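Local atomic coordinates of probable enoyl-CoA hydratase/isomerase (Mycobacterium abscessus, PDB entry 3SWX), a protein that probably hydrates or isomerises enoyl-CoA thioesters, as many members of the crotonase-like enoyl-CoA hydratase/isomerase family do. Residues L20-N25 against A57-E62; F66-D71 against K112-G117; L105-H110 against L122-V127; A136-N141 against L168-F173. All coordinates share one frame; numbering follows the deposited sequence.

Contact 1. Residues L20-N25 against A57-E62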
loop_
_atom_site.group_PDB
_atom_site.type_symbol
_atom_site.label_atom_id
_atom_site.label_comp_id
_atom_site.label_asym_id
_atom_site.label_seq_id
_atom_site.Cartn_x
_atom_site.Cartn_y
_atom_site.Cartn_z
ATOM N N LEU B 20 8.133 -27.885 -2.526
ATOM C CA LEU B 20 9.300 -27.873 -3.411
ATOM C C LEU B 20 10.335 -26.875 -2.910
ATOM O O LEU B 20 9.990 -25.741 -2.545
ATOM C CB LEU B 20 8.898 -27.465 -4.825
ATOM C CG LEU B 20 9.924 -27.716 -5.935
ATOM C CD1 LEU B 20 10.094 -29.200 -6.141
ATOM C CD2 LEU B 20 9.423 -27.078 -7.240
ATOM N N VAL B 21 11.589 -27.298 -2.871
ATOM C CA VAL B 21 12.687 -26.445 -2.410
ATOM C C VAL B 21 13.700 -26.299 -3.550
ATOM O O VAL B 21 14.347 -27.260 -3.950
ATOM C CB VAL B 21 13.359 -27.023 -1.125
ATOM C CG1 VAL B 21 14.442 -26.097 -0.591
ATOM C CG2 VAL B 21 12.326 -27.264 -0.021
ATOM N N ILE B 22 13.823 -25.081 -4.072
ATOM C CA ILE B 22 14.680 -24.804 -5.210
ATOM C C ILE B 22 15.789 -23.907 -4.757
ATOM O O ILE B 22 15.530 -22.825 -4.193
ATOM C CB ILE B 22 13.928 -24.048 -6.324
ATOM C CG1 ILE B 22 12.696 -24.841 -6.789
ATOM C CG2 ILE B 22 14.884 -23.711 -7.499
ATOM C CD1 ILE B 22 11.675 -23.968 -7.582
ATOM N N GLY B 23 17.025 -24.345 -5.002
ATOM C CA GLY B 23 18.201 -23.570 -4.636
ATOM C C GLY B 23 18.936 -23.074 -5.871
ATOM O O GLY B 23 19.311 -23.873 -6.732
ATOM N N LEU B 24 19.097 -21.757 -5.989
ATOM C CA LEU B 24 19.981 -21.219 -7.009
ATOM C C LEU B 24 21.352 -21.799 -6.713
ATOM O O LEU B 24 21.837 -21.742 -5.575
ATOM C CB LEU B 24 20.018 -19.688 -6.999
ATOM C CG LEU B 24 18.681 -18.922 -7.104
ATOM C CD1 LEU B 24 18.951 -17.415 -7.067
ATOM C CD2 LEU B 24 17.868 -19.330 -8.364
ATOM N N ASN B 25 21.987 -22.378 -7.715
ATOM C CA ASN B 25 23.203 -23.140 -7.441
ATOM C C ASN B 25 24.359 -22.822 -8.391
ATOM O O ASN B 25 24.889 -23.715 -9.039
ATOM C CB ASN B 25 22.877 -24.655 -7.411
ATOM C CG ASN B 25 24.019 -25.481 -6.832
ATOM O OD1 ASN B 25 24.818 -24.970 -6.052
ATOM N ND2 ASN B 25 24.112 -26.740 -7.226
ATOM N N ALA B 57 6.197 -23.635 -2.722
ATOM C CA ALA B 57 7.571 -23.697 -3.183
ATOM C C ALA B 57 8.423 -22.642 -2.452
ATOM O O ALA B 57 7.975 -21.515 -2.225
ATOM C CB ALA B 57 7.666 -23.512 -4.714
ATOM N N VAL B 58 9.662 -23.030 -2.147
ATOM C CA VAL B 58 10.639 -22.200 -1.446
ATOM C C VAL B 58 11.827 -22.003 -2.372
ATOM O O VAL B 58 12.347 -22.969 -2.905
ATOM C CB VAL B 58 11.093 -22.876 -0.152
ATOM C CG1 VAL B 58 12.273 -22.153 0.461
ATOM C CG2 VAL B 58 9.949 -22.908 0.838
ATOM N N LEU B 59 12.228 -20.745 -2.579
ATOM C CA LEU B 59 13.353 -20.396 -3.428
ATOM C C LEU B 59 14.383 -19.643 -2.583
ATOM O O LEU B 59 14.038 -18.691 -1.872
ATOM C CB LEU B 59 12.892 -19.521 -4.600
ATOM C CG LEU B 59 13.977 -18.970 -5.542
ATOM C CD1 LEU B 59 14.757 -20.092 -6.222
ATOM C CD2 LEU B 59 13.308 -18.070 -6.588
ATOM N N TYR B 60 15.628 -20.120 -2.633
ATOM C CA TYR B 60 16.746 -19.552 -1.871
ATOM C C TYR B 60 17.968 -19.660 -2.780
ATOM O O TYR B 60 17.865 -20.152 -3.913
ATOM C CB TYR B 60 16.962 -20.314 -0.551
ATOM C CG TYR B 60 17.552 -21.678 -0.771
ATOM C CD1 TYR B 60 16.765 -22.725 -1.255
ATOM C CD2 TYR B 60 18.912 -21.921 -0.531
ATOM C CE1 TYR B 60 17.307 -23.955 -1.493
ATOM C CE2 TYR B 60 19.455 -23.148 -0.757
ATOM C CZ TYR B 60 18.649 -24.168 -1.238
ATOM O OH TYR B 60 19.187 -25.407 -1.478
ATOM N N GLY B 61 19.110 -19.183 -2.301
ATOM C CA GLY B 61 20.368 -19.307 -3.033
ATOM C C GLY B 61 21.423 -20.070 -2.242
ATOM O O GLY B 61 21.548 -19.848 -1.057
ATOM N N GLU B 62 22.175 -20.964 -2.899
ATOM C CA GLU B 62 23.329 -21.643 -2.265
ATOM C C GLU B 62 24.519 -20.690 -2.165
ATOM O O GLU B 62 24.622 -19.740 -2.936
ATOM C CB GLU B 62 23.741 -22.892 -3.060
ATOM C CG GLU B 62 22.746 -24.090 -2.975
ATOM C CD GLU B 62 22.884 -24.879 -1.671
ATOM O OE1 GLU B 62 24.026 -25.003 -1.182
ATOM O OE2 GLU B 62 21.862 -25.369 -1.132
HETATM O O HOH W 1 16.997 -27.470 -2.868
#
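Five backbone hydrogen bonds zip Leu-20, Ile-22 and Leu-24 to Val-58, Tyr-60 and Glu-62 in a regular parallel ladder. The short strand axes approach to 4.5 Å with their N-to-C directions 23° apart. Ile-22 lies at the middle of the ladder: its N reaches Val-58 O at 2.8 Å in an almost linear bond, while its O accepts from Tyr-60 N. Glu-62 N to Leu-24 O closes the series as the second strand ends.

The aromatic part of the contact rests on Gly-23. Tyr-60 places CG between its backbone N and carbonyl carbon (chi1 72°), which folds the ring across the neighbouring strand and brings Gly-23 CA over one ring face, 3.7 Å from the centroid. This is a CH-pi contact, with the CA offset toward the ring rim. Val-21 CG1 meets CE1 of the same ring at 3.7 Å. The phenol OH donates to the anti lone pair of Glu-62 OE2 at 2.7 Å, and a water donates to Val-21 O and, weakly, to this OH.

Apolar contacts fill the other face of the sheet. Leu-59 CD1 is shared by Ile-22 CG2, at 3.8 Å, and Leu-24 CD2, while Leu-20 CB faces Ala-57 CB.

Arg-12 makes a salt bridge to Glu-62, and Arg-14 bonds Tyr-60 OH; both come from strand 11-16, antiparallel to 19-24. Helix 35-50, the connection of this beta-alpha-beta unit, packs on the Leu-20, Ile-22 and Leu-24 face, and helix 193-205 covers Val-21, Val-58 and Tyr-60.

Contact 2. Residues F66-D71 against K112-G117; sequences FTAGLD and KVLTLG
Thr-67, whose methyl packs against Gly-117, has its hydroxyl OG1 gripped twice: Gly-69 N donates to it at 2.9 Å, forming an ST turn, and Asn-31 O is its partner outside the contact. OG1 stands anti to the backbone N (chi1 179°), a rotation that turns CG2 onto the start of helix 116-123. There CG2 meets Gly-117 CA at 3.4 Å, tighter than usual van der Waals contact and possible because Gly-117 carries no side chain.

The backbones are held more lightly. Leu-114 N reaches Thr-67 O at 3.3 Å, a straight but weak bond that makes a single bridge. Phe-66 packs beside it, CB against Val-113 CG2 at 4.1 Å, with Gly-117 O at the ring edge. Leu-114 CD1 lies 3.5 Å from Ala-68 O, and Leu-70 CD1 meets Leu-116 CD1.

Gly-69, with phi 100°, brings its CA to 3.3 Å from Thr-115 OG1. A water bridges the next step, accepting from Leu-70 N at 2.8 Å and also bonding Thr-115 OG1.

In crotonase-fold enzymes two backbone amides, one in a loop like 66-71 and one at the start of a helix like 116-123, form the oxyanion hole for the thioester carbonyl. A water accepting from Leu-70 N is consistent with such a site, where this amide could meet the substrate oxygen.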
loop_
_atom_site.group_PDB
_atom_site.type_symbol
_atom_site.label_atom_id
_atom_site.label_comp_id
_atom_site.label_asym_id
_atom_site.label_seq_id
_atom_site.Cartn_x
_atom_site.Cartn_y
_atom_site.Cartn_z
ATOM N N PHE B 66 22.279 -14.485 -1.962
ATOM C CA PHE B 66 21.118 -14.921 -2.717
ATOM C C PHE B 66 21.359 -14.807 -4.226
ATOM O O PHE B 66 21.252 -15.808 -4.942
ATOM C CB PHE B 66 19.875 -14.142 -2.269
ATOM C CG PHE B 66 18.638 -14.482 -3.033
ATOM C CD1 PHE B 66 18.141 -15.768 -3.025
ATOM C CD2 PHE B 66 17.960 -13.506 -3.760
ATOM C CE1 PHE B 66 16.981 -16.091 -3.746
ATOM C CE2 PHE B 66 16.804 -13.809 -4.460
ATOM C CZ PHE B 66 16.318 -15.099 -4.470
ATOM N N THR B 67 21.672 -13.601 -4.703
ATOM C CA THR B 67 22.053 -13.402 -6.102
ATOM C C THR B 67 22.734 -12.063 -6.326
ATOM O O THR B 67 22.348 -11.048 -5.755
ATOM C CB THR B 67 20.867 -13.519 -7.116
ATOM O OG1 THR B 67 21.356 -13.285 -8.447
ATOM C CG2 THR B 67 19.746 -12.518 -6.804
ATOM N N ALA B 68 23.757 -12.076 -7.165
ATOM C CA ALA B 68 24.440 -10.848 -7.573
ATOM C C ALA B 68 23.720 -10.164 -8.755
ATOM O O ALA B 68 24.172 -9.130 -9.231
ATOM C CB ALA B 68 25.876 -11.162 -7.929
ATOM N N GLY B 69 22.593 -10.720 -9.215
ATOM C CA GLY B 69 21.829 -10.103 -10.300
ATOM C C GLY B 69 22.078 -10.740 -11.655
ATOM O O GLY B 69 22.310 -11.948 -11.744
ATOM N N LEU B 70 22.051 -9.925 -12.709
ATOM C CA LEU B 70 22.104 -10.431 -14.076
ATOM C C LEU B 70 23.534 -10.557 -14.613
ATOM O O LEU B 70 24.345 -9.634 -14.483
ATOM C CB LEU B 70 21.292 -9.512 -14.993
ATOM C CG LEU B 70 20.946 -9.979 -16.409
ATOM C CD1 LEU B 70 20.205 -11.321 -16.409
ATOM C CD2 LEU B 70 20.119 -8.914 -17.106
ATOM N N ASP B 71 23.826 -11.706 -15.219
ATOM C CA ASP B 71 25.065 -11.910 -15.977
ATOM C C ASP B 71 24.808 -11.425 -17.426
ATOM O O ASP B 71 24.376 -12.202 -18.283
ATOM C CB ASP B 71 25.444 -13.389 -15.912
ATOM C CG ASP B 71 26.746 -13.700 -16.605
ATOM O OD1 ASP B 71 27.165 -12.924 -17.489
ATOM O OD2 ASP B 71 27.335 -14.748 -16.267
ATOM N N LYS B 112 23.954 -10.283 0.029
ATOM C CA LYS B 112 23.497 -9.312 -0.979
ATOM C C LYS B 112 22.358 -9.810 -1.850
ATOM O O LYS B 112 22.389 -10.933 -2.414
ATOM C CB LYS B 112 24.651 -8.864 -1.869
ATOM C CG LYS B 112 25.688 -8.082 -1.084
ATOM C CD LYS B 112 26.761 -7.500 -1.994
ATOM C CE LYS B 112 27.744 -6.643 -1.213
ATOM N NZ LYS B 112 28.577 -5.876 -2.175
ATOM N N VAL B 113 21.348 -8.964 -1.955
ATOM C CA VAL B 113 20.231 -9.183 -2.824
ATOM C C VAL B 113 20.267 -7.986 -3.788
ATOM O O VAL B 113 19.828 -6.860 -3.435
ATOM C CB VAL B 113 18.915 -9.240 -2.019
ATOM C CG1 VAL B 113 17.715 -9.454 -2.952
ATOM C CG2 VAL B 113 18.974 -10.353 -0.958
ATOM N N LEU B 114 20.834 -8.191 -4.979
ATOM C CA LEU B 114 20.969 -7.096 -5.922
ATOM C C LEU B 114 19.963 -7.203 -7.045
ATOM O O LEU B 114 19.627 -8.300 -7.463
ATOM C CB LEU B 114 22.373 -7.052 -6.526
ATOM C CG LEU B 114 23.552 -7.107 -5.549
ATOM C CD1 LEU B 114 24.889 -7.232 -6.327
ATOM C CD2 LEU B 114 23.527 -5.906 -4.641
ATOM N N THR B 115 19.537 -6.037 -7.537
ATOM C CA THR B 115 18.799 -5.886 -8.778
ATOM C C THR B 115 17.653 -6.913 -8.920
ATOM O O THR B 115 16.637 -6.828 -8.220
ATOM C CB THR B 115 19.789 -5.907 -10.000
ATOM O OG1 THR B 115 20.489 -7.153 -10.041
ATOM C CG2 THR B 115 20.814 -4.774 -9.909
ATOM N N LEU B 116 17.846 -7.904 -9.788
ATOM C CA LEU B 116 16.822 -8.918 -10.067
ATOM C C LEU B 116 16.427 -9.722 -8.842
ATOM O O LEU B 116 15.312 -10.241 -8.776
ATOM C CB LEU B 116 17.292 -9.891 -11.149
ATOM C CG LEU B 116 17.211 -9.472 -12.598
ATOM C CD1 LEU B 116 17.765 -10.640 -13.452
ATOM C CD2 LEU B 116 15.770 -9.110 -13.013
ATOM N N GLY B 117 17.332 -9.826 -7.871
ATOM C CA GLY B 117 17.034 -10.522 -6.622
ATOM C C GLY B 117 15.916 -9.872 -5.815
ATOM O O GLY B 117 15.080 -10.550 -5.232
HETATM O O HOH W 2 21.525 -7.181 -12.578
#

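Contact 3. Residues L105-H110 against L122-V127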
loop_
_atom_site.group_PDB
_atom_site.type_symbol
_atom_site.label_atom_id
_atom_site.label_comp_id
_atom_site.label_asym_id
_atom_site.label_seq_id
_atom_site.Cartn_x
_atom_site.Cartn_y
_atom_site.Cartn_z
ATOM N N LEU B 105 4.654 -19.092 -3.679
ATOM C CA LEU B 105 6.107 -19.050 -3.752
ATOM C C LEU B 105 6.656 -18.252 -2.560
ATOM O O LEU B 105 6.227 -17.136 -2.281
ATOM C CB LEU B 105 6.571 -18.427 -5.058
ATOM C CG LEU B 105 8.090 -18.340 -5.272
ATOM C CD1 LEU B 105 8.810 -19.706 -5.373
ATOM C CD2 LEU B 105 8.435 -17.464 -6.512
ATOM N N LEU B 106 7.592 -18.845 -1.836
ATOM C CA LEU B 106 8.253 -18.146 -0.762
ATOM C C LEU B 106 9.701 -17.951 -1.175
ATOM O O LEU B 106 10.286 -18.815 -1.827
ATOM C CB LEU B 106 8.170 -18.946 0.548
ATOM C CG LEU B 106 6.761 -19.259 1.075
ATOM C CD1 LEU B 106 6.186 -20.529 0.407
ATOM C CD2 LEU B 106 6.775 -19.404 2.582
ATOM N N VAL B 107 10.279 -16.814 -0.811
ATOM C CA VAL B 107 11.689 -16.560 -1.110
ATOM C C VAL B 107 12.466 -16.281 0.170
ATOM O O VAL B 107 12.066 -15.450 0.979
ATOM C CB VAL B 107 11.865 -15.415 -2.139
ATOM C CG1 VAL B 107 13.309 -14.926 -2.173
ATOM C CG2 VAL B 107 11.427 -15.890 -3.535
ATOM N N ALA B 108 13.561 -17.015 0.350
ATOM C CA ALA B 108 14.426 -16.890 1.518
ATOM C C ALA B 108 15.738 -16.263 1.066
ATOM O O ALA B 108 16.412 -16.818 0.206
ATOM C CB ALA B 108 14.695 -18.276 2.143
ATOM N N VAL B 109 16.099 -15.120 1.661
ATOM C CA VAL B 109 17.264 -14.356 1.239
ATOM C C VAL B 109 18.289 -14.176 2.366
ATOM O O VAL B 109 17.957 -14.171 3.544
ATOM C CB VAL B 109 16.892 -12.942 0.622
ATOM C CG1 VAL B 109 15.890 -13.079 -0.557
ATOM C CG2 VAL B 109 16.368 -11.950 1.683
ATOM N N HIS B 110 19.543 -14.021 1.960
ATOM C CA HIS B 110 20.660 -13.752 2.858
ATOM C C HIS B 110 21.763 -13.087 2.038
ATOM O O HIS B 110 21.802 -13.234 0.828
ATOM C CB HIS B 110 21.185 -15.057 3.444
ATOM C CG HIS B 110 21.965 -15.889 2.468
ATOM N ND1 HIS B 110 21.386 -16.493 1.372
ATOM C CD2 HIS B 110 23.283 -16.208 2.422
ATOM C CE1 HIS B 110 22.311 -17.149 0.696
ATOM N NE2 HIS B 110 23.469 -16.997 1.315
ATOM N N LEU B 122 10.009 -9.604 -4.621
ATOM C CA LEU B 122 8.747 -8.907 -4.852
ATOM C C LEU B 122 7.735 -9.727 -5.664
ATOM O O LEU B 122 6.530 -9.483 -5.565
ATOM C CB LEU B 122 8.975 -7.536 -5.526
ATOM C CG LEU B 122 9.602 -6.400 -4.687
ATOM C CD1 LEU B 122 10.015 -5.237 -5.618
ATOM C CD2 LEU B 122 8.656 -5.904 -3.602
ATOM N N ALA B 123 8.200 -10.656 -6.487
ATOM C CA ALA B 123 7.302 -11.498 -7.288
ATOM C C ALA B 123 6.642 -12.619 -6.453
ATOM O O ALA B 123 5.579 -13.097 -6.814
ATOM C CB ALA B 123 8.051 -12.094 -8.480
ATOM N N ALA B 124 7.276 -13.002 -5.340
ATOM C CA ALA B 124 6.825 -14.074 -4.482
ATOM C C ALA B 124 5.725 -13.612 -3.549
ATOM O O ALA B 124 5.316 -12.445 -3.561
ATOM C CB ALA B 124 8.003 -14.631 -3.654
ATOM N N ASP B 125 5.245 -14.550 -2.741
ATOM C CA ASP B 125 4.149 -14.276 -1.824
ATOM C C ASP B 125 4.615 -14.005 -0.412
ATOM O O ASP B 125 3.959 -13.277 0.314
ATOM C CB ASP B 125 3.140 -15.426 -1.860
ATOM C CG ASP B 125 2.666 -15.697 -3.247
ATOM O OD1 ASP B 125 2.122 -14.743 -3.864
ATOM O OD2 ASP B 125 2.901 -16.820 -3.743
ATOM N N ILE B 126 5.751 -14.575 -0.025
ATOM C CA ILE B 126 6.277 -14.405 1.341
ATOM C C ILE B 126 7.789 -14.400 1.267
ATOM O O ILE B 126 8.395 -15.246 0.578
ATOM C CB ILE B 126 5.808 -15.536 2.341
ATOM C CG1 ILE B 126 4.275 -15.603 2.474
ATOM C CG2 ILE B 126 6.399 -15.306 3.764
ATOM C CD1 ILE B 126 3.790 -16.936 2.969
ATOM N N VAL B 127 8.406 -13.443 1.961
ATOM C CA VAL B 127 9.852 -13.262 1.889
ATOM C C VAL B 127 10.407 -13.331 3.299
ATOM O O VAL B 127 9.939 -12.614 4.202
ATOM C CB VAL B 127 10.258 -11.921 1.210
ATOM C CG1 VAL B 127 11.794 -11.722 1.215
ATOM C CG2 VAL B 127 9.720 -11.840 -0.225
#
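Leu-105 and Asp-125 pair reciprocally where two parallel strands of the crotonase fold, 105-109 and 126-130, begin to run side by side after the crossover through helix 116-123. Asp-125 N donates to Leu-105 O at 2.8 Å, and Leu-105 N returns a bond to Asp-125 OD2. The carboxylate gets there because its CG lies beside its own backbone N (chi1 -55°). The other oxygen, OD1, is bonded by Trp-160 NE1 of the second subunit, so this buried acid ties the start of strand 105-109 to the second subunit.

Packing is tight from Ala-124 to Val-127. Ala-124 CB, just past the helix end, sits 3.4 Å from Leu-105 O and touches Val-107 CG2 at 3.7 Å as well as the Leu-105 side chain. On the opposite face of the sheet Leu-106 and Ile-126 lie alongside each other and point the same way, CD2 to CD1 at 3.9 Å. Val-107 N to Ile-126 O then continues the ladder.

The contact is loose at both far ends. The strand runs on past Val-107 without touching 122-127 at Ala-108, and His-110 beyond it is also clear of that segment, while the partly exposed Leu-122 and Ala-123 stay with the helix and pack on helix 150-158.

Leu-105 O receives a second, weak bond besides that from Asp-125: Ile-126 N points to it from 3.4 Å, with an N-H...O angle of 147°.

Contact 4. Residues A136-N141 against L168-F173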
loop_
_atom_site.group_PDB
_atom_site.type_symbol
_atom_site.label_atom_id
_atom_site.label_comp_id
_atom_site.label_asym_id
_atom_site.label_seq_id
_atom_site.Cartn_x
_atom_site.Cartn_y
_atom_site.Cartn_z
ATOM N N ALA B 136 20.167 -3.823 -2.864
ATOM C CA ALA B 136 20.491 -2.653 -3.682
ATOM C C ALA B 136 19.949 -2.749 -5.110
ATOM O O ALA B 136 20.276 -3.687 -5.868
ATOM C CB ALA B 136 21.999 -2.402 -3.688
ATOM N N GLN B 137 19.144 -1.743 -5.469
ATOM C CA GLN B 137 18.546 -1.626 -6.774
ATOM C C GLN B 137 19.518 -0.809 -7.647
ATOM O O GLN B 137 19.332 0.403 -7.882
ATOM C CB GLN B 137 17.165 -0.969 -6.642
ATOM C CG GLN B 137 16.213 -1.233 -7.795
ATOM C CD GLN B 137 15.524 -2.582 -7.712
ATOM O OE1 GLN B 137 14.600 -2.770 -6.913
ATOM N NE2 GLN B 137 15.949 -3.519 -8.554
ATOM N N LEU B 138 20.547 -1.501 -8.142
ATOM C CA LEU B 138 21.691 -0.866 -8.779
ATOM C C LEU B 138 21.505 -0.409 -10.238
ATOM O O LEU B 138 22.405 0.219 -10.811
ATOM C CB LEU B 138 22.913 -1.807 -8.696
ATOM C CG LEU B 138 23.484 -2.104 -7.302
ATOM C CD1 LEU B 138 24.556 -3.199 -7.387
ATOM C CD2 LEU B 138 24.073 -0.850 -6.626
ATOM N N GLU B 139 20.363 -0.726 -10.844
ATOM C CA GLU B 139 20.193 -0.549 -12.292
ATOM C C GLU B 139 20.476 0.875 -12.760
ATOM O O GLU B 139 21.256 1.067 -13.701
ATOM C CB GLU B 139 18.794 -1.009 -12.751
ATOM C CG GLU B 139 18.535 -2.545 -12.631
ATOM C CD GLU B 139 17.914 -2.974 -11.280
ATOM O OE1 GLU B 139 18.067 -2.252 -10.260
ATOM O OE2 GLU B 139 17.275 -4.060 -11.240
ATOM N N VAL B 140 19.902 1.880 -12.102
ATOM C CA VAL B 140 20.142 3.262 -12.538
ATOM C C VAL B 140 21.612 3.689 -12.369
ATOM O O VAL B 140 22.078 4.590 -13.063
ATOM C CB VAL B 140 19.220 4.301 -11.854
ATOM C CG1 VAL B 140 17.750 3.997 -12.172
ATOM C CG2 VAL B 140 19.511 4.390 -10.348
ATOM N N ASN B 141 22.339 3.024 -11.478
ATOM C CA ASN B 141 23.786 3.231 -11.358
ATOM C C ASN B 141 24.552 2.683 -12.568
ATOM O O ASN B 141 25.699 3.036 -12.769
ATOM C CB ASN B 141 24.312 2.608 -10.054
ATOM C CG ASN B 141 25.796 2.921 -9.791
ATOM O OD1 ASN B 141 26.651 2.038 -9.878
ATOM N ND2 ASN B 141 26.089 4.167 -9.455
ATOM N N LEU B 168 15.666 5.169 -6.862
ATOM C CA LEU B 168 16.217 6.329 -7.590
ATOM C C LEU B 168 17.683 6.601 -7.282
ATOM O O LEU B 168 18.370 7.267 -8.062
ATOM C CB LEU B 168 15.396 7.599 -7.347
ATOM C CG LEU B 168 13.897 7.585 -7.720
ATOM C CD1 LEU B 168 13.320 8.983 -7.499
ATOM C CD2 LEU B 168 13.668 7.157 -9.173
ATOM N N THR B 169 18.145 6.109 -6.141
ATOM C CA THR B 169 19.478 6.376 -5.639
ATOM C C THR B 169 20.476 5.239 -5.868
ATOM O O THR B 169 21.678 5.469 -5.837
ATOM C CB THR B 169 19.433 6.603 -4.127
ATOM O OG1 THR B 169 18.981 5.410 -3.489
ATOM C CG2 THR B 169 18.512 7.796 -3.753
ATOM N N ALA B 170 19.973 4.019 -6.051
ATOM C CA ALA B 170 20.791 2.803 -6.025
ATOM C C ALA B 170 21.486 2.546 -4.668
ATOM O O ALA B 170 22.393 1.723 -4.612
ATOM C CB ALA B 170 21.816 2.796 -7.181
ATOM N N ASP B 171 21.051 3.210 -3.581
ATOM C CA ASP B 171 21.717 3.045 -2.277
ATOM C C ASP B 171 21.388 1.688 -1.714
ATOM O O ASP B 171 20.287 1.160 -1.928
ATOM C CB ASP B 171 21.276 4.100 -1.251
ATOM C CG ASP B 171 21.903 5.485 -1.491
ATOM O OD1 ASP B 171 23.017 5.581 -2.047
ATOM O OD2 ASP B 171 21.265 6.487 -1.108
ATOM N N THR B 172 22.321 1.139 -0.953
ATOM C CA THR B 172 22.106 -0.125 -0.262
ATOM C C THR B 172 21.238 0.059 0.976
ATOM O O THR B 172 21.427 1.015 1.720
ATOM C CB THR B 172 23.450 -0.732 0.135
ATOM O OG1 THR B 172 24.230 -0.891 -1.048
ATOM C CG2 THR B 172 23.287 -2.117 0.844
ATOM N N PHE B 173 20.275 -0.849 1.190
ATOM C CA PHE B 173 19.511 -0.886 2.449
ATOM C C PHE B 173 19.523 -2.278 3.067
ATOM O O PHE B 173 19.672 -3.263 2.379
ATOM C CB PHE B 173 18.075 -0.366 2.277
ATOM C CG PHE B 173 17.250 -1.099 1.233
ATOM C CD1 PHE B 173 17.459 -0.873 -0.128
ATOM C CD2 PHE B 173 16.232 -1.976 1.616
ATOM C CE1 PHE B 173 16.702 -1.520 -1.096
ATOM C CE2 PHE B 173 15.459 -2.652 0.637
ATOM C CZ PHE B 173 15.700 -2.411 -0.717
HETATM O O HOH W 3 18.532 0.647 -3.941
#
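Ala-170 is the residue on which 136-141 closes, covered by Gln-137, Leu-138, Val-140 and Asn-141. It is the first residue past the helix and has positive phi (62°); its CB comes 3.5 Å from Gln-137 O while its CA makes a CA-H...O contact to the same oxygen.

The surrounding side chains reach it by different rotations. Leu-138 starts out away from the other segment, yet with CG beside its backbone N and chi2 extended, CD2 comes back to 3.7 Å from Ala-170 O. In Val-140 CG1 lies anti to the carbonyl carbon (chi1 -61°), leaving CG2 between backbone N and carbonyl carbon; this methyl, 3.8 Å from Leu-168 O, also touches Ala-170 CB. Asn-141 presents CB to Ala-170 CB, also at 3.8 Å, and its ND2 bonds Gln-207 of the third subunit. Val-140 packs on Gly-211 and Leu-168 on Thr-215 of that subunit, making these loops part of the trimer interface. At the other end Thr-172 turns OG1 to the Ala-136 methyl.

Polar coupling across the contact runs through a water that accepts from Gln-137 N and donates to Asp-171 O at 2.7 Å. The bent side chain of Gln-137 (chi2 81°) brings NE2 to Glu-139 OE1 at 3.0 Å, meeting OE1 on its syn side, with OE1 in the plane of the Gln-137 amide. Asp-171 N is held by Thr-169 OG1 in an ST turn.

The contact lies where the chain leaves strand 134-136 and enters strand 173-174, which pair antiparallel in the three-stranded sheet. Helix 160-167 leads into the loop of Ala-170, and helices 116-123 and 150-158 pack on Gln-137.

Contacts 1 and 3 share one sheet: their centres lie about 10 Å apart, and the neighbouring strands 56-61 and 105-109 link them through probable backbone bonds such as Ala-57 O to Leu-106 N at 2.7 Å. Phe-66 of contact 2 wedges onto both, its CD1 at 3.6 Å from Gly-61 N and its CZ at 3.8 Å from Val-107 CG1. Contact 2 meets contact 4 through a probable bond from Thr-115 N to Ala-136 O at 3.0 Å. Contacts 1 and 4 do not touch: their nearest atoms are about 14 Å apart. By the family's oxyanion-hole geometry the catalytic pocket probably lies by contact 2; an ethanediol, probably from the crystallisation liquor, sits about 5 Å from the Leu-116 side chain.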